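Local coordinates for putative lipoprotein YcdA (Bacillus subtilis subsp. subtilis str. 168, PDB 4R4G) that is of unknown function but is probably a membrane-attached lipoprotein, with an immunoglobulin-like N-terminal domain joined by a kinked helix to an alpha-beta C-terminal domain, at residues I212-G215 with L216-S220; D201-A204 with L205-V209; P280-F283 with K284-G287. One frame throughout, in Å; residues are numbered along the deposited sequence.

Interaction 1 (I212-G215 with L216-S220); sequences IKEG and LSKNS
L216 lies alongside I212, one turn earlier on helix 203-219, and the pair illustrates how i to i+4 neighbours build one apolar strip along a helix. The branch atoms I212 CG2 and L216 CD1 meet at 3.9 Å with both side chains pointing the same way, and beneath them L216 N donates to I212 O at 2.9 Å. F283 of helix 268-283 and I324 of strand 324-325 touch both residues, so this strip packs against that helix and that strand.

S217 continues the helical pattern through its N to K213 O, and its hydroxyl turns back as well. With chi1 at 82°, S217 OG sits between the backbone N and the carbonyl carbon, close enough to give its proton to E214 O at 2.8 Å, from a position tilted away from the carbonyl plane.

K218 carries the charged side of the contact. Its chain, bent at chi3, runs beside that of E214 and closes a salt bridge in which K218 NZ meets E214 OE2 at 3.0 Å, nearly in line with the C-O bond. At N219 the backbone N donates to G215 O at 2.7 Å, almost straight out from the carbonyl, while K218 N reaches the same oxygen from above the carbonyl plane. S220 folds its OG back onto L216 O at 2.8 Å.

The chemistry thus divides by face: the isoleucine-leucine pair packs against neighbouring elements of the domain, the glutamate-lysine pair is set on a more open flank, and serine hydroxyls supplement the main-chain bonding of the last turn.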
loop_
_atom_site.group_PDB
_atom_site.type_symbol
_atom_site.label_atom_id
_atom_site.label_comp_id
_atom_site.label_asym_id
_atom_site.label_seq_id
_atom_site.Cartn_x
_atom_site.Cartn_y
_atom_site.Cartn_z
ATOM N N ILE A 212 8.566 12.456 -21.917
ATOM C CA ILE A 212 7.600 11.444 -21.440
ATOM C C ILE A 212 7.265 11.727 -19.974
ATOM O O ILE A 212 6.090 11.812 -19.635
ATOM C CB ILE A 212 8.108 9.984 -21.639
ATOM C CG1 ILE A 212 8.027 9.569 -23.115
ATOM C CG2 ILE A 212 7.332 9.009 -20.784
ATOM C CD1 ILE A 212 8.914 8.404 -23.459
ATOM N N LYS A 213 8.285 11.934 -19.129
ATOM C CA LYS A 213 8.114 12.262 -17.707
ATOM C C LYS A 213 7.321 13.554 -17.487
ATOM O O LYS A 213 6.498 13.601 -16.580
ATOM C CB LYS A 213 9.467 12.369 -16.986
ATOM C CG LYS A 213 10.178 11.040 -16.811
ATOM C CD LYS A 213 11.280 11.153 -15.808
ATOM C CE LYS A 213 12.144 9.928 -15.852
ATOM N NZ LYS A 213 12.962 9.807 -14.614
ATOM N N GLU A 214 7.536 14.580 -18.310
ATOM C CA GLU A 214 6.802 15.830 -18.141
ATOM C C GLU A 214 5.338 15.612 -18.501
ATOM O O GLU A 214 4.463 16.103 -17.783
ATOM C CB GLU A 214 7.417 16.980 -18.939
ATOM C CG GLU A 214 7.138 18.328 -18.284
ATOM C CD GLU A 214 6.769 19.456 -19.235
ATOM O OE1 GLU A 214 7.630 19.871 -20.051
ATOM O OE2 GLU A 214 5.621 19.951 -19.134
ATOM N N GLY A 215 5.100 14.810 -19.545
ATOM C CA GLY A 215 3.766 14.437 -19.999
ATOM C C GLY A 215 3.011 13.655 -18.942
ATOM O O GLY A 215 1.875 14.001 -18.612
ATOM N N LEU A 216 3.654 12.625 -18.362
ATOM C CA LEU A 216 3.034 11.800 -17.334
ATOM C C LEU A 216 2.757 12.599 -16.082
ATOM O O LEU A 216 1.694 12.424 -15.500
ATOM C CB LEU A 216 3.874 10.559 -17.004
ATOM C CG LEU A 216 4.156 9.565 -18.149
ATOM C CD1 LEU A 216 5.013 8.418 -17.665
ATOM C CD2 LEU A 216 2.882 8.990 -18.746
ATOM N N SER A 217 3.654 13.513 -15.692
ATOM C CA SER A 217 3.485 14.335 -14.482
ATOM C C SER A 217 2.211 15.161 -14.520
ATOM O O SER A 217 1.612 15.397 -13.475
ATOM C CB SER A 217 4.686 15.258 -14.266
ATOM O OG SER A 217 4.605 16.440 -15.044
ATOM N N LYS A 218 1.797 15.576 -15.716
ATOM C CA LYS A 218 0.644 16.445 -15.952
ATOM C C LYS A 218 -0.616 15.719 -16.456
ATOM O O LYS A 218 -1.712 16.042 -16.020
ATOM C CB LYS A 218 1.034 17.519 -16.982
ATOM C CG LYS A 218 1.899 18.626 -16.396
ATOM C CD LYS A 218 2.731 19.371 -17.443
ATOM C CE LYS A 218 2.034 20.542 -18.110
ATOM N NZ LYS A 218 2.874 21.133 -19.194
ATOM N N ASN A 219 -0.466 14.801 -17.413
ATOM C CA ASN A 219 -1.583 14.163 -18.106
ATOM C C ASN A 219 -1.850 12.715 -17.674
ATOM O O ASN A 219 -2.548 11.986 -18.376
ATOM C CB ASN A 219 -1.338 14.231 -19.619
ATOM C CG ASN A 219 -0.802 15.569 -20.086
ATOM O OD1 ASN A 219 -1.213 16.633 -19.585
ATOM N ND2 ASN A 219 0.155 15.537 -21.038
ATOM N N SER A 220 -1.320 12.296 -16.525
ATOM C CA SER A 220 -1.570 10.955 -16.000
ATOM C C SER A 220 -1.703 11.066 -14.510
ATOM O O SER A 220 -1.199 12.025 -13.894
ATOM C CB SER A 220 -0.497 9.954 -16.418
ATOM O OG SER A 220 0.532 9.871 -15.451
#

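Interaction 2 (D201-A204 with L205-V209); sequences DSKA and LDNIV
S202 turns its hydroxyl back over the first turn of helix 203-219, so that S202 OG faces L205 N at 3.4 Å, a long and weak capping bond that is nevertheless fairly straight at 157°. The torsion behind it, chi1 of 73°, places OG between the serine's own N and carbonyl carbon, and from there S202 OG also lies 3.8 Å from L205 CB. The same hydroxyl has a stronger partner outside the turn, Y199 O. S202 thereby fills the N-cap position of the helix, the classic site for a serine whose side chain stands in for the missing preceding turn; the regular pattern begins as S202 O accepts D206 N at 3.1 Å, in the carbonyl plane.

On another flank the K203 and N207 side chains cross obliquely, above a main-chain bond from N207 N to K203 O of 2.7 Å. D206 OD1 forms a salt bridge with K186 of helix 174-192, the helix that L205 also touches through L190. The side chain of I208 packs on L276, Y279 and P280 of helix 268-283, while I208 N donates to A204 O at 3.1 Å from a direction tilted out of the carbonyl plane.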
loop_
_atom_site.group_PDB
_atom_site.type_symbol
_atom_site.label_atom_id
_atom_site.label_comp_id
_atom_site.label_asym_id
_atom_site.label_seq_id
_atom_site.Cartn_x
_atom_site.Cartn_y
_atom_site.Cartn_z
ATOM N N ASP A 201 23.307 7.253 -25.518
ATOM C CA ASP A 201 23.789 8.436 -24.812
ATOM C C ASP A 201 23.807 9.607 -25.792
ATOM O O ASP A 201 24.867 10.046 -26.251
ATOM C CB ASP A 201 25.141 8.198 -24.091
ATOM C CG ASP A 201 25.025 7.617 -22.666
ATOM O OD1 ASP A 201 23.999 7.893 -21.975
ATOM O OD2 ASP A 201 25.975 6.932 -22.224
ATOM N N SER A 202 22.581 10.072 -26.139
ATOM C CA SER A 202 22.299 11.186 -27.045
ATOM C C SER A 202 21.231 12.106 -26.465
ATOM O O SER A 202 20.368 11.650 -25.716
ATOM C CB SER A 202 21.849 10.676 -28.413
ATOM O OG SER A 202 20.534 10.149 -28.403
ATOM N N LYS A 203 21.280 13.396 -26.843
ATOM C CA LYS A 203 20.342 14.453 -26.450
ATOM C C LYS A 203 18.915 14.026 -26.795
ATOM O O LYS A 203 18.019 14.204 -25.975
ATOM C CB LYS A 203 20.700 15.780 -27.181
ATOM C CG LYS A 203 19.966 17.057 -26.708
ATOM C CD LYS A 203 19.973 18.171 -27.787
ATOM C CE LYS A 203 19.729 19.570 -27.249
ATOM N NZ LYS A 203 18.324 19.784 -26.799
ATOM N N ALA A 204 18.722 13.445 -28.001
ATOM C CA ALA A 204 17.446 12.984 -28.542
ATOM C C ALA A 204 16.768 12.010 -27.611
ATOM O O ALA A 204 15.568 12.162 -27.341
ATOM C CB ALA A 204 17.660 12.327 -29.893
ATOM N N LEU A 205 17.537 11.037 -27.091
ATOM C CA LEU A 205 16.979 10.050 -26.201
ATOM C C LEU A 205 16.776 10.581 -24.804
ATOM O O LEU A 205 15.837 10.141 -24.150
ATOM C CB LEU A 205 17.786 8.771 -26.191
ATOM C CG LEU A 205 17.047 7.648 -26.895
ATOM C CD1 LEU A 205 17.156 7.773 -28.422
ATOM C CD2 LEU A 205 17.489 6.304 -26.392
ATOM N N ASP A 206 17.584 11.544 -24.351
ATOM C CA ASP A 206 17.362 12.128 -23.023
ATOM C C ASP A 206 16.159 13.056 -23.071
ATOM O O ASP A 206 15.406 13.127 -22.103
ATOM C CB ASP A 206 18.598 12.879 -22.498
ATOM C CG ASP A 206 19.730 12.013 -21.967
ATOM O OD1 ASP A 206 19.569 10.769 -21.933
ATOM O OD2 ASP A 206 20.772 12.578 -21.578
ATOM N N ASN A 207 15.960 13.743 -24.212
ATOM C CA ASN A 207 14.823 14.636 -24.401
ATOM C C ASN A 207 13.524 13.837 -24.448
ATOM O O ASN A 207 12.499 14.337 -23.981
ATOM C CB ASN A 207 14.985 15.498 -25.649
ATOM C CG ASN A 207 15.758 16.776 -25.417
ATOM O OD1 ASN A 207 16.293 17.042 -24.328
ATOM N ND2 ASN A 207 15.837 17.600 -26.452
ATOM N N ILE A 208 13.588 12.582 -24.958
ATOM C CA ILE A 208 12.459 11.654 -25.031
ATOM C C ILE A 208 12.031 11.276 -23.590
ATOM O O ILE A 208 10.855 11.404 -23.250
ATOM C CB ILE A 208 12.803 10.418 -25.933
ATOM C CG1 ILE A 208 12.560 10.764 -27.422
ATOM C CG2 ILE A 208 12.004 9.154 -25.526
ATOM C CD1 ILE A 208 13.150 9.814 -28.441
ATOM N N VAL A 209 12.983 10.871 -22.751
ATOM C CA VAL A 209 12.751 10.494 -21.356
ATOM C C VAL A 209 12.189 11.670 -20.580
ATOM O O VAL A 209 11.148 11.528 -19.934
ATOM C CB VAL A 209 14.048 9.979 -20.710
ATOM C CG1 VAL A 209 13.838 9.637 -19.242
ATOM C CG2 VAL A 209 14.585 8.779 -21.472
#

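Interaction 3 (P280-F283 with K284-G287); sequences PEEF and KKLG
F283 swings CG anti to its backbone N (chi1 -173°), while L286 has CG beside its own N (chi1 -46°); these two settings bring the leucine methyl CD1 over one face of the phenyl ring. The backbone between them is a type I beta turn from F283 to L286, which takes the chain out of the C-terminal end of helix 268-283 and into the loop before strand 293-301. Within the turn L286 N donates to F283 O at 3.0 Å, arriving from above the carbonyl plane.

Two i to i+3 salt bridges flank this exit. K284, extended beyond CG, runs beside E281 and sets K284 NZ 3.3 Å from E281 OE1 on the syn side of the carboxylate; NZ also has a long, weak ion pair with E214 of helix 203-219. With alanine in place of this lysine the ammonium group is gone, and E281 would probably be left without its partner at the helix end. The second bridge is shorter: K285 NZ approaches E282 OE2 at 2.8 Å, again syn and somewhat out of the carboxylate plane. At the main chain, K284 N completes the last regular helical bond by donating to P280 O at 3.1 Å.

The phenylalanine ring is buried against I212 and L216 of helix 203-219, and the CH-pi contact covers it from the turn: L286 CD1 stands 4.2 Å from the centroid of the F283 ring, 26° off its normal.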
loop_
_atom_site.group_PDB
_atom_site.type_symbol
_atom_site.label_atom_id
_atom_site.label_comp_id
_atom_site.label_asym_id
_atom_site.label_seq_id
_atom_site.Cartn_x
_atom_site.Cartn_y
_atom_site.Cartn_z
ATOM N N PRO A 280 9.115 13.987 -28.063
ATOM C CA PRO A 280 8.797 14.633 -26.776
ATOM C C PRO A 280 7.681 15.679 -26.843
ATOM O O PRO A 280 6.795 15.711 -25.986
ATOM C CB PRO A 280 10.118 15.325 -26.396
ATOM C CG PRO A 280 11.169 14.593 -27.126
ATOM C CD PRO A 280 10.556 14.123 -28.386
ATOM N N GLU A 281 7.721 16.526 -27.866
ATOM C CA GLU A 281 6.801 17.644 -28.015
ATOM C C GLU A 281 5.397 17.165 -28.354
ATOM O O GLU A 281 4.426 17.763 -27.876
ATOM C CB GLU A 281 7.354 18.656 -29.039
ATOM C CG GLU A 281 8.789 19.143 -28.747
ATOM C CD GLU A 281 9.247 19.345 -27.298
ATOM O OE1 GLU A 281 8.615 20.146 -26.569
ATOM O OE2 GLU A 281 10.253 18.710 -26.897
ATOM N N GLU A 282 5.293 16.036 -29.073
ATOM C CA GLU A 282 4.010 15.435 -29.435
ATOM C C GLU A 282 3.436 14.622 -28.277
ATOM O O GLU A 282 2.222 14.651 -28.077
ATOM C CB GLU A 282 4.131 14.576 -30.700
ATOM C CG GLU A 282 4.291 15.383 -31.971
ATOM C CD GLU A 282 3.248 16.454 -32.249
ATOM O OE1 GLU A 282 2.028 16.170 -32.168
ATOM O OE2 GLU A 282 3.670 17.581 -32.599
ATOM N N PHE A 283 4.291 13.910 -27.510
ATOM C CA PHE A 283 3.857 13.155 -26.324
ATOM C C PHE A 283 3.237 14.105 -25.291
ATOM O O PHE A 283 2.185 13.810 -24.746
ATOM C CB PHE A 283 5.036 12.388 -25.693
ATOM C CG PHE A 283 4.607 11.458 -24.580
ATOM C CD1 PHE A 283 4.428 11.930 -23.283
ATOM C CD2 PHE A 283 4.338 10.118 -24.837
ATOM C CE1 PHE A 283 3.993 11.084 -22.266
ATOM C CE2 PHE A 283 3.921 9.265 -23.809
ATOM C CZ PHE A 283 3.759 9.754 -22.529
ATOM N N LYS A 284 3.897 15.236 -25.023
ATOM C CA LYS A 284 3.458 16.297 -24.115
ATOM C C LYS A 284 2.078 16.864 -24.514
ATOM O O LYS A 284 1.440 17.507 -23.688
ATOM C CB LYS A 284 4.488 17.447 -24.105
ATOM C CG LYS A 284 5.723 17.263 -23.207
ATOM C CD LYS A 284 6.718 18.416 -23.509
ATOM C CE LYS A 284 8.106 18.232 -22.949
ATOM N NZ LYS A 284 9.026 19.299 -23.421
ATOM N N LYS A 285 1.626 16.642 -25.765
ATOM C CA LYS A 285 0.334 17.097 -26.294
ATOM C C LYS A 285 -0.819 16.124 -25.991
ATOM O O LYS A 285 -1.978 16.489 -26.202
ATOM C CB LYS A 285 0.410 17.243 -27.805
ATOM C CG LYS A 285 1.214 18.414 -28.317
ATOM C CD LYS A 285 0.908 18.575 -29.784
ATOM C CE LYS A 285 1.956 19.370 -30.471
ATOM N NZ LYS A 285 1.712 19.397 -31.926
ATOM N N LEU A 286 -0.510 14.870 -25.574
ATOM C CA LEU A 286 -1.521 13.844 -25.356
ATOM C C LEU A 286 -2.224 13.996 -24.018
ATOM O O LEU A 286 -1.604 14.377 -23.027
ATOM C CB LEU A 286 -0.920 12.439 -25.422
ATOM C CG LEU A 286 0.027 12.045 -26.516
ATOM C CD1 LEU A 286 0.840 10.837 -26.068
ATOM C CD2 LEU A 286 -0.689 11.740 -27.806
ATOM N N GLY A 287 -3.486 13.595 -23.974
ATOM C CA GLY A 287 -4.270 13.629 -22.744
ATOM C C GLY A 287 -4.486 12.279 -22.097
ATOM O O GLY A 287 -4.123 11.250 -22.670
#

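Read together, the three contacts lie along two helices that pack on each other. Interactions 2 and 1 follow one another on helix 203-219, at its start and towards its end, with centres about 16 Å apart. Interaction 3 ends helix 268-283, its centre about 9 Å from that of interaction 1 and about 15 Å from that of interaction 2. It packs on interaction 1 where N219 ND2 lies 2.9 Å from L286 O and F283 CE1 3.4 Å from I212 O, and on interaction 2 where P280 CG lies 3.4 Å from N207 O. Tetraethylene glycol, probably from the crystallisation liquor, lies about 4 Å from the side chain of I212 in interaction 1 and likewise from that of I208 in interaction 2.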